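Local atomic coordinates of pullulanase (Bacillus acidopullulyticus, PDB entry 2WAN), a protein that hydrolyses the alpha-1,6-glucosidic linkages of pullulan and probably the branch points of starch-derived polysaccharides. Residues Y311-N316 and K359-T364; P334-V339 and Y380-N385; Q670-G675 and F721-S726; N712-S717 and Q840-L845. All coordinates share one frame; numbering follows the deposited sequence.

Contact 1: Y311-N316 and K359-T364; sequences YDYSGN and KSDNGT
Thr364 lays its methyl, CG2, over one face of the Tyr313 ring. The methyl sits 4.0 Å from the ring centroid and 28° off the ring normal, a CH-pi contact. Its nearest ring atom is Tyr313 CG, 3.5 Å from Thr364 CG2. The Tyr313 ring reaches this place because CG lies anti to the backbone N (chi1 -177°). Its phenol oxygen is hydrogen-bonded to Asp317. Thr364 OG1 turns back to Asp361 O (2.8 Å), which also accepts the backbone N of Thr364. Arg330 binds Thr364 OG1 as well. Asp361 CB lies 4.0 Å from Tyr313 CD1, with the carboxylate plane 44° from the ring plane.

Asn362 packs its CB and CG against the carbonyl of Asp312; Asn362 CG is 3.4 Å from Asp312 O. Its OD1 lies at the edge of the Tyr313 ring. A water donates to Asn362 OD1 (2.7 Å) and accepts from Ser314 N. Asn362 ND2 is hydrogen-bonded to Arg310 O, so both ends of the amide are held.

Segment 359-364 joins antiparallel strands 353-359 and 364-370 of the carbohydrate-binding module 48 sheet. Segment 311-316 leads to strand 319-322, and its Asp312 and Tyr313 also touch Met598 of helix 597-614. The loops thus meet through an aromatic-methyl contact and a single water bridge, with no direct hydrogen bond between them.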
loop_
_atom_site.group_PDB
_atom_site.type_symbol
_atom_site.label_atom_id
_atom_site.label_comp_id
_atom_site.label_asym_id
_atom_site.label_seq_id
_atom_site.Cartn_x
_atom_site.Cartn_y
_atom_site.Cartn_z
ATOM N N TYR A 311 12.777 21.143 -11.642
ATOM C CA TYR A 311 12.424 21.162 -10.214
ATOM C C TYR A 311 12.699 19.821 -9.546
ATOM O O TYR A 311 12.205 19.569 -8.437
ATOM C CB TYR A 311 10.944 21.531 -10.019
ATOM C CG TYR A 311 10.530 22.764 -10.793
ATOM C CD1 TYR A 311 11.007 24.021 -10.427
ATOM C CD2 TYR A 311 9.675 22.672 -11.891
ATOM C CE1 TYR A 311 10.656 25.159 -11.135
ATOM C CE2 TYR A 311 9.302 23.820 -12.611
ATOM C CZ TYR A 311 9.804 25.057 -12.218
ATOM O OH TYR A 311 9.483 26.213 -12.905
ATOM N N ASP A 312 13.480 18.971 -10.210
ATOM C CA ASP A 312 13.761 17.641 -9.692
ATOM C C ASP A 312 15.160 17.525 -9.089
ATOM O O ASP A 312 16.177 17.511 -9.797
ATOM C CB ASP A 312 13.528 16.573 -10.756
ATOM C CG ASP A 312 13.823 15.187 -10.244
ATOM O OD1 ASP A 312 13.225 14.811 -9.206
ATOM O OD2 ASP A 312 14.665 14.494 -10.864
ATOM N N TYR A 313 15.200 17.449 -7.767
ATOM C CA TYR A 313 16.461 17.366 -7.041
ATOM C C TYR A 313 16.799 15.931 -6.686
ATOM O O TYR A 313 16.031 15.263 -5.996
ATOM C CB TYR A 313 16.419 18.223 -5.773
ATOM C CG TYR A 313 17.750 18.208 -5.024
ATOM C CD1 TYR A 313 18.855 18.898 -5.521
ATOM C CD2 TYR A 313 17.905 17.487 -3.832
ATOM C CE1 TYR A 313 20.077 18.880 -4.864
ATOM C CE2 TYR A 313 19.126 17.469 -3.154
ATOM C CZ TYR A 313 20.215 18.174 -3.684
ATOM O OH TYR A 313 21.436 18.170 -3.050
ATOM N N SER A 314 17.951 15.469 -7.152
ATOM C CA SER A 314 18.316 14.067 -6.990
ATOM C C SER A 314 19.415 13.813 -5.954
ATOM O O SER A 314 19.850 12.670 -5.788
ATOM C CB SER A 314 18.680 13.449 -8.344
ATOM O OG SER A 314 19.815 14.074 -8.908
ATOM N N GLY A 315 19.863 14.858 -5.258
ATOM C CA GLY A 315 20.882 14.677 -4.209
ATOM C C GLY A 315 20.373 13.851 -3.033
ATOM O O GLY A 315 19.162 13.711 -2.843
ATOM N N ASN A 316 21.300 13.337 -2.225
ATOM C CA ASN A 316 20.958 12.459 -1.100
ATOM C C ASN A 316 21.023 13.178 0.252
ATOM O O ASN A 316 21.034 12.527 1.296
ATOM C CB ASN A 316 21.886 11.231 -1.089
ATOM C CG ASN A 316 23.372 11.611 -0.921
ATOM O OD1 ASN A 316 23.711 12.758 -0.608
ATOM N ND2 ASN A 316 24.256 10.642 -1.133
ATOM N N LYS A 359 18.884 29.996 -2.085
ATOM C CA LYS A 359 18.340 29.295 -3.252
ATOM C C LYS A 359 19.425 28.445 -3.910
ATOM O O LYS A 359 20.518 28.936 -4.208
ATOM C CB LYS A 359 17.773 30.286 -4.272
ATOM C CG LYS A 359 16.282 30.485 -4.180
ATOM C CD LYS A 359 15.764 31.514 -5.202
ATOM C CE LYS A 359 14.262 31.771 -5.025
ATOM N NZ LYS A 359 13.775 32.960 -5.778
ATOM N N SER A 360 19.120 27.167 -4.122
ATOM C CA SER A 360 20.070 26.217 -4.689
ATOM C C SER A 360 19.417 25.369 -5.802
ATOM O O SER A 360 18.396 25.767 -6.356
ATOM C CB SER A 360 20.657 25.342 -3.574
ATOM O OG SER A 360 21.731 24.548 -4.047
ATOM N N ASP A 361 20.001 24.214 -6.107
ATOM C CA ASP A 361 19.577 23.361 -7.237
ATOM C C ASP A 361 18.106 22.922 -7.209
ATOM O O ASP A 361 17.609 22.427 -6.194
ATOM C CB ASP A 361 20.425 22.085 -7.293
ATOM C CG ASP A 361 21.903 22.347 -7.549
ATOM O OD1 ASP A 361 22.274 23.461 -7.973
ATOM O OD2 ASP A 361 22.699 21.407 -7.317
ATOM N N ASN A 362 17.421 23.089 -8.335
ATOM C CA ASN A 362 16.148 22.401 -8.571
ATOM C C ASN A 362 15.097 22.664 -7.494
ATOM O O ASN A 362 14.412 21.742 -7.031
ATOM C CB ASN A 362 16.390 20.892 -8.760
ATOM C CG ASN A 362 17.513 20.610 -9.753
ATOM O OD1 ASN A 362 18.506 19.963 -9.427
ATOM N ND2 ASN A 362 17.364 21.128 -10.972
ATOM N N GLY A 363 14.976 23.925 -7.099
ATOM C CA GLY A 363 13.942 24.330 -6.166
ATOM C C GLY A 363 14.295 24.136 -4.703
ATOM O O GLY A 363 13.470 24.423 -3.829
ATOM N N THR A 364 15.520 23.690 -4.426
ATOM C CA THR A 364 15.951 23.537 -3.038
ATOM C C THR A 364 16.526 24.829 -2.452
ATOM O O THR A 364 16.958 25.730 -3.178
ATOM C CB THR A 364 16.964 22.377 -2.829
ATOM O OG1 THR A 364 18.225 22.702 -3.440
ATOM C CG2 THR A 364 16.426 21.063 -3.409
HETATM O O HOH W 1 19.443 17.482 -8.904
#

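Contact 2: P334-V339 and Y380-N385; sequences PTASNV and YQVTVN
Thr383 has OG1 beside the backbone N (chi1 -58°), which leaves the methyl CG2 anti to N, facing Ser337. Ser337 holds OG between its own N and carbonyl carbon (chi1 62°), which brings Ser337 OG to 3.3 Å from Thr383 CG2. The same OG is 3.5 Å from Thr383 O, a weak hydrogen bond at most. Asn338 CB lies beside CB of Thr383.

The backbones carry the main bonds. Ser337 N donates to Thr383 O (2.8 Å). Thr383 N donates to Asn338 O (2.9 Å) in a nearly straight bond, 172° at the hydrogen. Ser337 and Asn338 therefore both face Thr383, a classic beta bulge. Beyond it Val339 and Val382 form a non-hydrogen-bonded antiparallel pair.

Val339 and Val382 point to the other face of the sheet from Asn338 and Thr383. Ala336 CB meets Val382 CG1 at 3.9 Å, and Val384 CG2 lies against Ala336 CA. On the face of Asn338 and Thr383 a water joins Asn338 ND2 to Thr383 OG1. These groups also bind Glu356 and Thr388 respectively. A second water takes the N-H of Asn385 and donates to Thr335 O.

The bulge lies near the start of strand 338-344 and the end of strand 377-383, in the carbohydrate-binding module 48 (isoamylase N-terminal) domain. Strand 353-359 flanks the first strand and strand 388-391 the second. Strand 326-332 packs on the buried valine face through Val331, which touches Val339.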
loop_
_atom_site.group_PDB
_atom_site.type_symbol
_atom_site.label_atom_id
_atom_site.label_comp_id
_atom_site.label_asym_id
_atom_site.label_seq_id
_atom_site.Cartn_x
_atom_site.Cartn_y
_atom_site.Cartn_z
ATOM N N PRO A 334 10.150 24.617 -4.088
ATOM C CA PRO A 334 10.301 25.232 -5.413
ATOM C C PRO A 334 9.395 26.427 -5.672
ATOM O O PRO A 334 9.646 27.187 -6.617
ATOM C CB PRO A 334 9.968 24.084 -6.373
ATOM C CG PRO A 334 9.029 23.224 -5.611
ATOM C CD PRO A 334 9.563 23.264 -4.183
ATOM N N THR A 335 8.359 26.601 -4.859
ATOM C CA THR A 335 7.459 27.747 -5.038
ATOM C C THR A 335 7.672 28.859 -4.002
ATOM O O THR A 335 7.047 29.923 -4.080
ATOM C CB THR A 335 5.993 27.315 -5.018
ATOM O OG1 THR A 335 5.669 26.824 -3.716
ATOM C CG2 THR A 335 5.729 26.239 -6.072
ATOM N N ALA A 336 8.556 28.626 -3.034
ATOM C CA ALA A 336 8.793 29.616 -1.983
ATOM C C ALA A 336 9.510 30.858 -2.525
ATOM O O ALA A 336 10.364 30.753 -3.405
ATOM C CB ALA A 336 9.588 29.006 -0.826
ATOM N N SER A 337 9.142 32.024 -1.995
ATOM C CA SER A 337 9.878 33.267 -2.281
ATOM C C SER A 337 11.039 33.453 -1.300
ATOM O O SER A 337 12.033 34.124 -1.613
ATOM C CB SER A 337 8.941 34.478 -2.232
ATOM O OG SER A 337 8.360 34.652 -0.950
ATOM N N ASN A 338 10.899 32.860 -0.116
ATOM C CA ASN A 338 11.935 32.912 0.907
ATOM C C ASN A 338 11.863 31.700 1.823
ATOM O O ASN A 338 10.766 31.242 2.155
ATOM C CB ASN A 338 11.791 34.176 1.757
ATOM C CG ASN A 338 13.062 34.512 2.510
ATOM O OD1 ASN A 338 14.144 34.062 2.149
ATOM N ND2 ASN A 338 12.933 35.304 3.568
ATOM N N VAL A 339 13.031 31.193 2.219
ATOM C CA VAL A 339 13.117 30.183 3.285
ATOM C C VAL A 339 14.190 30.596 4.290
ATOM O O VAL A 339 15.324 30.892 3.910
ATOM C CB VAL A 339 13.421 28.752 2.754
ATOM C CG1 VAL A 339 13.405 27.744 3.912
ATOM C CG2 VAL A 339 12.417 28.315 1.688
ATOM N N TYR A 380 11.994 25.191 9.692
ATOM C CA TYR A 380 12.046 26.047 8.487
ATOM C C TYR A 380 10.910 27.054 8.502
ATOM O O TYR A 380 9.774 26.722 8.824
ATOM C CB TYR A 380 11.984 25.219 7.186
ATOM C CG TYR A 380 13.126 24.236 7.022
ATOM C CD1 TYR A 380 14.462 24.663 7.078
ATOM C CD2 TYR A 380 12.876 22.880 6.777
ATOM C CE1 TYR A 380 15.514 23.759 6.921
ATOM C CE2 TYR A 380 13.921 21.978 6.590
ATOM C CZ TYR A 380 15.234 22.420 6.686
ATOM O OH TYR A 380 16.268 21.534 6.527
ATOM N N GLN A 381 11.232 28.294 8.145
ATOM C CA GLN A 381 10.227 29.327 7.991
ATOM C C GLN A 381 10.089 29.609 6.495
ATOM O O GLN A 381 11.036 30.051 5.835
ATOM C CB GLN A 381 10.623 30.567 8.786
ATOM C CG GLN A 381 9.552 31.671 8.754
ATOM C CD GLN A 381 9.942 32.870 9.601
ATOM O OE1 GLN A 381 9.416 33.066 10.688
ATOM N NE2 GLN A 381 10.886 33.655 9.111
ATOM N N VAL A 382 8.918 29.285 5.958
ATOM C CA VAL A 382 8.727 29.239 4.513
ATOM C C VAL A 382 7.679 30.252 4.095
ATOM O O VAL A 382 6.541 30.210 4.574
ATOM C CB VAL A 382 8.268 27.823 4.038
ATOM C CG1 VAL A 382 8.141 27.783 2.528
ATOM C CG2 VAL A 382 9.247 26.736 4.514
ATOM N N THR A 383 8.081 31.158 3.201
ATOM C CA THR A 383 7.175 32.140 2.623
ATOM C C THR A 383 6.765 31.678 1.229
ATOM O O THR A 383 7.611 31.534 0.340
ATOM C CB THR A 383 7.821 33.551 2.561
ATOM O OG1 THR A 383 8.211 33.950 3.888
ATOM C CG2 THR A 383 6.823 34.566 1.984
ATOM N N VAL A 384 5.475 31.428 1.043
ATOM C CA VAL A 384 4.949 31.078 -0.269
ATOM C C VAL A 384 3.872 32.067 -0.666
ATOM O O VAL A 384 2.844 32.167 0.005
ATOM C CB VAL A 384 4.353 29.656 -0.291
ATOM C CG1 VAL A 384 3.599 29.429 -1.592
ATOM C CG2 VAL A 384 5.450 28.620 -0.129
ATOM N N ASN A 385 4.115 32.789 -1.756
ATOM C CA ASN A 385 3.183 33.798 -2.233
ATOM C C ASN A 385 2.758 34.715 -1.091
ATOM O O ASN A 385 3.580 35.427 -0.511
ATOM C CB ASN A 385 1.968 33.123 -2.865
ATOM C CG ASN A 385 1.263 34.011 -3.861
ATOM O OD1 ASN A 385 1.707 35.124 -4.132
ATOM N ND2 ASN A 385 0.164 33.516 -4.424
HETATM O O HOH W 2 6.368 32.505 -3.353
HETATM O O HOH W 3 9.999 36.370 3.999
#

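Contact 3: Q670-G675 and F721-S726; sequences QQKGLG and FTSAPS. With ACT (acetate ion), chain Q.
Gln671 reaches Phe721 with one direct hydrogen bond, and Lys672 and Ser723 meet round an acetate ion. In the direct bond Gln671 NE2 donates to Phe721 O (2.8 Å), with 166° at the hydrogen. The acceptor lies in the plane of the Gln671 amide, while the donor is tilted 27° from the plane of the Phe721 carbonyl. The side chain bends at chi2 (-64°) to bring the amide there. Gln671 NE2 also binds Glu727, and OE1 takes the N-H of Gly669, which should fix the rotation of the amide.

The ion-mediated bonds gather on the acetate, which probably comes from the crystallisation liquor. Lys672 NZ donates to acetate OXT (3.1 Å) and weakly to acetate O. Ser723 OG donates to the same acetate O at 2.7 Å. A water accepts weakly from Lys672 NZ and donates to Thr722 O.

The van der Waals contacts run along the extended lysine. Lys672 CG and CD each lie 3.3 Å from Ser723 OG. Lys672 CE passes 3.4 Å from Phe721 O. Gln671 NE2 sits at the edge of the Phe721 ring, 4.1 Å from Phe721 CD1.

Gln671 to Leu674 is a type II beta turn, closed by Leu674 N to Gln671 O, with Gly673 at positive phi. The two loops precede strands 677-679 and 728-730, neighbouring strands of the parallel eight-stranded barrel of an alpha-amylase-type catalytic domain.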
loop_
_atom_site.group_PDB
_atom_site.type_symbol
_atom_site.label_atom_id
_atom_site.label_comp_id
_atom_site.label_asym_id
_atom_site.label_seq_id
_atom_site.Cartn_x
_atom_site.Cartn_y
_atom_site.Cartn_z
ATOM N N GLN A 670 -1.387 -7.158 -9.955
ATOM C CA GLN A 670 -0.509 -6.061 -10.362
ATOM C C GLN A 670 0.905 -6.148 -9.769
ATOM O O GLN A 670 1.825 -5.468 -10.233
ATOM C CB GLN A 670 -1.154 -4.716 -10.020
ATOM C CG GLN A 670 -2.475 -4.460 -10.737
ATOM C CD GLN A 670 -2.254 -3.674 -12.011
ATOM O OE1 GLN A 670 -1.626 -4.160 -12.952
ATOM N NE2 GLN A 670 -2.732 -2.436 -12.029
ATOM N N GLN A 671 1.092 -7.001 -8.760
ATOM C CA GLN A 671 2.405 -7.200 -8.138
ATOM C C GLN A 671 3.300 -8.152 -8.911
ATOM O O GLN A 671 4.480 -8.295 -8.583
ATOM C CB GLN A 671 2.243 -7.727 -6.698
ATOM C CG GLN A 671 2.051 -9.253 -6.581
ATOM C CD GLN A 671 0.766 -9.774 -7.225
ATOM O OE1 GLN A 671 -0.276 -9.112 -7.203
ATOM N NE2 GLN A 671 0.832 -10.989 -7.775
ATOM N N LYS A 672 2.744 -8.829 -9.918
ATOM C CA LYS A 672 3.482 -9.868 -10.640
ATOM C C LYS A 672 4.874 -9.427 -11.082
ATOM O O LYS A 672 5.021 -8.410 -11.774
ATOM C CB LYS A 672 2.675 -10.357 -11.848
ATOM C CG LYS A 672 1.513 -11.275 -11.464
ATOM C CD LYS A 672 0.776 -11.747 -12.712
ATOM C CE LYS A 672 -0.324 -12.752 -12.349
ATOM N NZ LYS A 672 -1.075 -13.187 -13.597
ATOM N N GLY A 673 5.880 -10.192 -10.668
ATOM C CA GLY A 673 7.266 -9.974 -11.092
ATOM C C GLY A 673 7.961 -8.787 -10.443
ATOM O O GLY A 673 9.119 -8.511 -10.762
ATOM N N LEU A 674 7.284 -8.094 -9.522
ATOM C CA LEU A 674 7.868 -6.868 -8.934
ATOM C C LEU A 674 8.755 -7.108 -7.715
ATOM O O LEU A 674 9.456 -6.189 -7.261
ATOM C CB LEU A 674 6.785 -5.854 -8.577
ATOM C CG LEU A 674 5.950 -5.312 -9.739
ATOM C CD1 LEU A 674 5.078 -4.150 -9.239
ATOM C CD2 LEU A 674 6.831 -4.904 -10.932
ATOM N N GLY A 675 8.707 -8.319 -7.164
ATOM C CA GLY A 675 9.495 -8.637 -5.951
ATOM C C GLY A 675 8.789 -8.190 -4.676
ATOM O O GLY A 675 9.429 -7.924 -3.650
ATOM N N PHE A 721 -3.727 -15.147 -8.889
ATOM C CA PHE A 721 -3.208 -13.788 -9.114
ATOM C C PHE A 721 -1.692 -13.616 -8.970
ATOM O O PHE A 721 -1.201 -12.492 -9.077
ATOM C CB PHE A 721 -3.933 -12.780 -8.193
ATOM C CG PHE A 721 -3.729 -13.046 -6.734
ATOM C CD1 PHE A 721 -2.609 -12.539 -6.072
ATOM C CD2 PHE A 721 -4.630 -13.829 -6.025
ATOM C CE1 PHE A 721 -2.393 -12.806 -4.705
ATOM C CE2 PHE A 721 -4.425 -14.095 -4.685
ATOM C CZ PHE A 721 -3.294 -13.589 -4.021
ATOM N N THR A 722 -0.948 -14.698 -8.741
ATOM C CA THR A 722 0.516 -14.584 -8.582
ATOM C C THR A 722 1.296 -15.213 -9.720
ATOM O O THR A 722 0.799 -16.103 -10.401
ATOM C CB THR A 722 1.053 -15.209 -7.258
ATOM O OG1 THR A 722 0.914 -16.634 -7.316
ATOM C CG2 THR A 722 0.331 -14.650 -6.044
ATOM N N SER A 723 2.523 -14.730 -9.912
ATOM C CA SER A 723 3.496 -15.383 -10.785
ATOM C C SER A 723 4.477 -16.261 -10.029
ATOM O O SER A 723 5.181 -17.088 -10.635
ATOM C CB SER A 723 4.272 -14.329 -11.577
ATOM O OG SER A 723 3.404 -13.726 -12.524
ATOM N N ALA A 724 4.545 -16.067 -8.708
ATOM C CA ALA A 724 5.443 -16.814 -7.843
ATOM C C ALA A 724 4.803 -16.843 -6.444
ATOM O O ALA A 724 4.091 -15.907 -6.088
ATOM C CB ALA A 724 6.820 -16.125 -7.777
ATOM N N PRO A 725 5.032 -17.917 -5.662
ATOM C CA PRO A 725 4.351 -17.998 -4.358
ATOM C C PRO A 725 4.779 -16.917 -3.347
ATOM O O PRO A 725 4.026 -16.606 -2.418
ATOM C CB PRO A 725 4.721 -19.409 -3.854
ATOM C CG PRO A 725 6.027 -19.737 -4.563
ATOM C CD PRO A 725 5.882 -19.101 -5.918
ATOM N N SER A 726 5.967 -16.344 -3.525
ATOM C CA SER A 726 6.388 -15.187 -2.719
ATOM C C SER A 726 5.475 -13.966 -2.834
ATOM O O SER A 726 5.556 -13.065 -1.997
ATOM C CB SER A 726 7.823 -14.781 -3.087
ATOM O OG SER A 726 7.887 -14.464 -4.472
HETATM C C ACT Q . 1.538 -15.300 -14.944
HETATM O O ACT Q . 1.533 -15.354 -13.696
HETATM O OXT ACT Q . 1.215 -14.203 -15.443
HETATM C CH3 ACT Q . 1.892 -16.484 -15.787
HETATM O O HOH W 4 -1.820 -15.952 -11.862
#

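Contact 4: N712-S717 and Q840-L845; sequences NGVIGS and QNLTFL. With SO4 (sulfate ion), chain L.
Phe844 pushes its ring against Val714 and Ile715 at the end of helix 707-714. From CB the side chain leaves with CG anti to the carbonyl carbon (chi1 -71°). One rim atom, CE1, comes to 4.0 Å from Val714 CG1. On the other rim CE2 is 3.7 Å from Ile715 CG2. The tip, CZ, meets both: it is 3.9 Å from Val714 CG1 and 3.9 Å from Ile715 CG2. Both methyls approach the ring obliquely. One ring face carries Leu842 CD2, offset toward the rim, and Lys711 makes a cation-pi contact with the ring.

Leu842 completes the apolar cluster. Its CD1 lies 3.9 Å from Val714 CG1, and its CD2 lies 3.8 Å from Ile715 CG2. Its side chain crosses those of Val714 and Ile715 at about right angles. Phe854 and Tyr872 of neighbouring strands also touch Val714.

Away from this cluster, Asn841 ND2 donates to a sulfate ion, probably from the crystallisation liquor.

Helix 707-714 ends in a Schellman motif. Ser717 N bonds to Asn712 O, Gly716 N bonds to Gly713 O, and Gly716 has positive phi. Just before this glycine, Val714 and Ile715 join the helix end to strand 842-844 of the C-terminal all-beta domain.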
loop_
_atom_site.group_PDB
_atom_site.type_symbol
_atom_site.label_atom_id
_atom_site.label_comp_id
_atom_site.label_asym_id
_atom_site.label_seq_id
_atom_site.Cartn_x
_atom_site.Cartn_y
_atom_site.Cartn_z
ATOM N N ASN A 712 -6.809 -23.230 -4.597
ATOM C CA ASN A 712 -6.064 -22.143 -5.221
ATOM C C ASN A 712 -5.093 -21.459 -4.259
ATOM O O ASN A 712 -4.003 -21.054 -4.669
ATOM C CB ASN A 712 -7.009 -21.131 -5.860
ATOM C CG ASN A 712 -7.373 -21.507 -7.267
ATOM O OD1 ASN A 712 -6.568 -21.362 -8.186
ATOM N ND2 ASN A 712 -8.591 -22.015 -7.448
ATOM N N GLY A 713 -5.490 -21.352 -2.990
ATOM C CA GLY A 713 -4.584 -20.854 -1.944
ATOM C C GLY A 713 -3.452 -21.818 -1.598
ATOM O O GLY A 713 -2.323 -21.387 -1.347
ATOM N N VAL A 714 -3.746 -23.121 -1.577
ATOM C CA VAL A 714 -2.726 -24.146 -1.267
ATOM C C VAL A 714 -1.543 -24.062 -2.252
ATOM O O VAL A 714 -0.388 -24.215 -1.863
ATOM C CB VAL A 714 -3.338 -25.594 -1.268
ATOM C CG1 VAL A 714 -2.252 -26.645 -1.479
ATOM C CG2 VAL A 714 -4.125 -25.869 0.022
ATOM N N ILE A 715 -1.832 -23.797 -3.524
ATOM C CA ILE A 715 -0.757 -23.753 -4.525
ATOM C C ILE A 715 -0.082 -22.373 -4.642
ATOM O O ILE A 715 0.579 -22.086 -5.638
ATOM C CB ILE A 715 -1.218 -24.279 -5.923
ATOM C CG1 ILE A 715 -2.305 -23.403 -6.537
ATOM C CG2 ILE A 715 -1.694 -25.736 -5.821
ATOM C CD1 ILE A 715 -2.601 -23.778 -8.015
ATOM N N GLY A 716 -0.228 -21.542 -3.607
ATOM C CA GLY A 716 0.431 -20.238 -3.561
ATOM C C GLY A 716 -0.120 -19.270 -4.584
ATOM O O GLY A 716 0.620 -18.403 -5.057
ATOM N N SER A 717 -1.397 -19.453 -4.945
ATOM C CA SER A 717 -2.160 -18.521 -5.780
ATOM C C SER A 717 -1.684 -18.353 -7.226
ATOM O O SER A 717 -2.092 -17.402 -7.903
ATOM C CB SER A 717 -2.267 -17.164 -5.077
ATOM O OG SER A 717 -3.004 -17.328 -3.876
ATOM N N GLN A 840 5.306 -29.035 -10.703
ATOM C CA GLN A 840 6.045 -30.294 -10.790
ATOM C C GLN A 840 5.779 -31.217 -9.603
ATOM O O GLN A 840 5.649 -32.442 -9.772
ATOM C CB GLN A 840 7.547 -30.023 -10.928
ATOM C CG GLN A 840 8.434 -31.274 -10.924
ATOM C CD GLN A 840 9.895 -30.967 -10.588
ATOM O OE1 GLN A 840 10.460 -29.976 -11.056
ATOM N NE2 GLN A 840 10.510 -31.823 -9.767
ATOM N N ASN A 841 5.690 -30.640 -8.400
ATOM C CA ASN A 841 5.782 -31.453 -7.176
ATOM C C ASN A 841 4.500 -31.598 -6.363
ATOM O O ASN A 841 4.422 -32.475 -5.497
ATOM C CB ASN A 841 6.863 -30.903 -6.227
ATOM C CG ASN A 841 8.257 -30.988 -6.796
ATOM O OD1 ASN A 841 8.597 -31.919 -7.544
ATOM N ND2 ASN A 841 9.102 -30.022 -6.412
ATOM N N LEU A 842 3.518 -30.741 -6.610
ATOM C CA LEU A 842 2.278 -30.779 -5.811
ATOM C C LEU A 842 1.122 -31.313 -6.649
ATOM O O LEU A 842 0.824 -30.799 -7.738
ATOM C CB LEU A 842 1.949 -29.388 -5.230
ATOM C CG LEU A 842 0.787 -29.244 -4.216
ATOM C CD1 LEU A 842 0.915 -27.929 -3.414
ATOM C CD2 LEU A 842 -0.597 -29.298 -4.874
ATOM N N THR A 843 0.471 -32.347 -6.125
ATOM C CA THR A 843 -0.684 -32.962 -6.769
ATOM C C THR A 843 -1.836 -33.062 -5.757
ATOM O O THR A 843 -1.614 -33.517 -4.635
ATOM C CB THR A 843 -0.303 -34.374 -7.295
ATOM O OG1 THR A 843 0.838 -34.282 -8.166
ATOM C CG2 THR A 843 -1.465 -35.030 -8.044
ATOM N N PHE A 844 -3.046 -32.682 -6.161
ATOM C CA PHE A 844 -4.217 -32.942 -5.329
ATOM C C PHE A 844 -4.662 -34.397 -5.475
ATOM O O PHE A 844 -4.634 -34.950 -6.578
ATOM C CB PHE A 844 -5.348 -31.965 -5.678
ATOM C CG PHE A 844 -5.072 -30.565 -5.225
ATOM C CD1 PHE A 844 -5.192 -30.232 -3.876
ATOM C CD2 PHE A 844 -4.639 -29.596 -6.131
ATOM C CE1 PHE A 844 -4.905 -28.957 -3.420
ATOM C CE2 PHE A 844 -4.343 -28.283 -5.695
ATOM C CZ PHE A 844 -4.481 -27.955 -4.335
ATOM N N LEU A 845 -5.038 -35.000 -4.348
ATOM C CA LEU A 845 -5.485 -36.392 -4.291
ATOM C C LEU A 845 -6.998 -36.438 -4.178
ATOM O O LEU A 845 -7.610 -35.597 -3.494
ATOM C CB LEU A 845 -4.858 -37.104 -3.091
ATOM C CG LEU A 845 -3.323 -37.134 -2.971
ATOM C CD1 LEU A 845 -2.859 -37.881 -1.721
ATOM C CD2 LEU A 845 -2.686 -37.754 -4.224
HETATM S S SO4 L . 13.149 -29.587 -6.712
HETATM O O1 SO4 L . 14.234 -29.564 -5.725
HETATM O O2 SO4 L . 13.252 -28.393 -7.561
HETATM O O3 SO4 L . 11.867 -29.620 -6.019
HETATM O O4 SO4 L . 13.248 -30.772 -7.562
#

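In the fold
Contacts 1 and 2 lie together, with centres about 14 Å apart, and contacts 3 and 4 form a second pair about 16 Å apart. Centres of 2 and 4 are about 58 Å apart, on opposite sides of the chain's centre. Contact 4 is buried; contact 3 is buried at Gln671 and Phe721 but exposed at Lys672 and Ser723, where its ion-mediated bonds are. Contacts 1 and 2 are partly buried and touch at Gly363 and Pro334. Contact 2 pairs two strands of the antiparallel sheet; contact 1 sets a loop of the same sheet against the loop that leads into it. Contacts 3 and 4 touch through Thr722 OG1 and Gly716 O. Contact 4 is purely apolar across its segments.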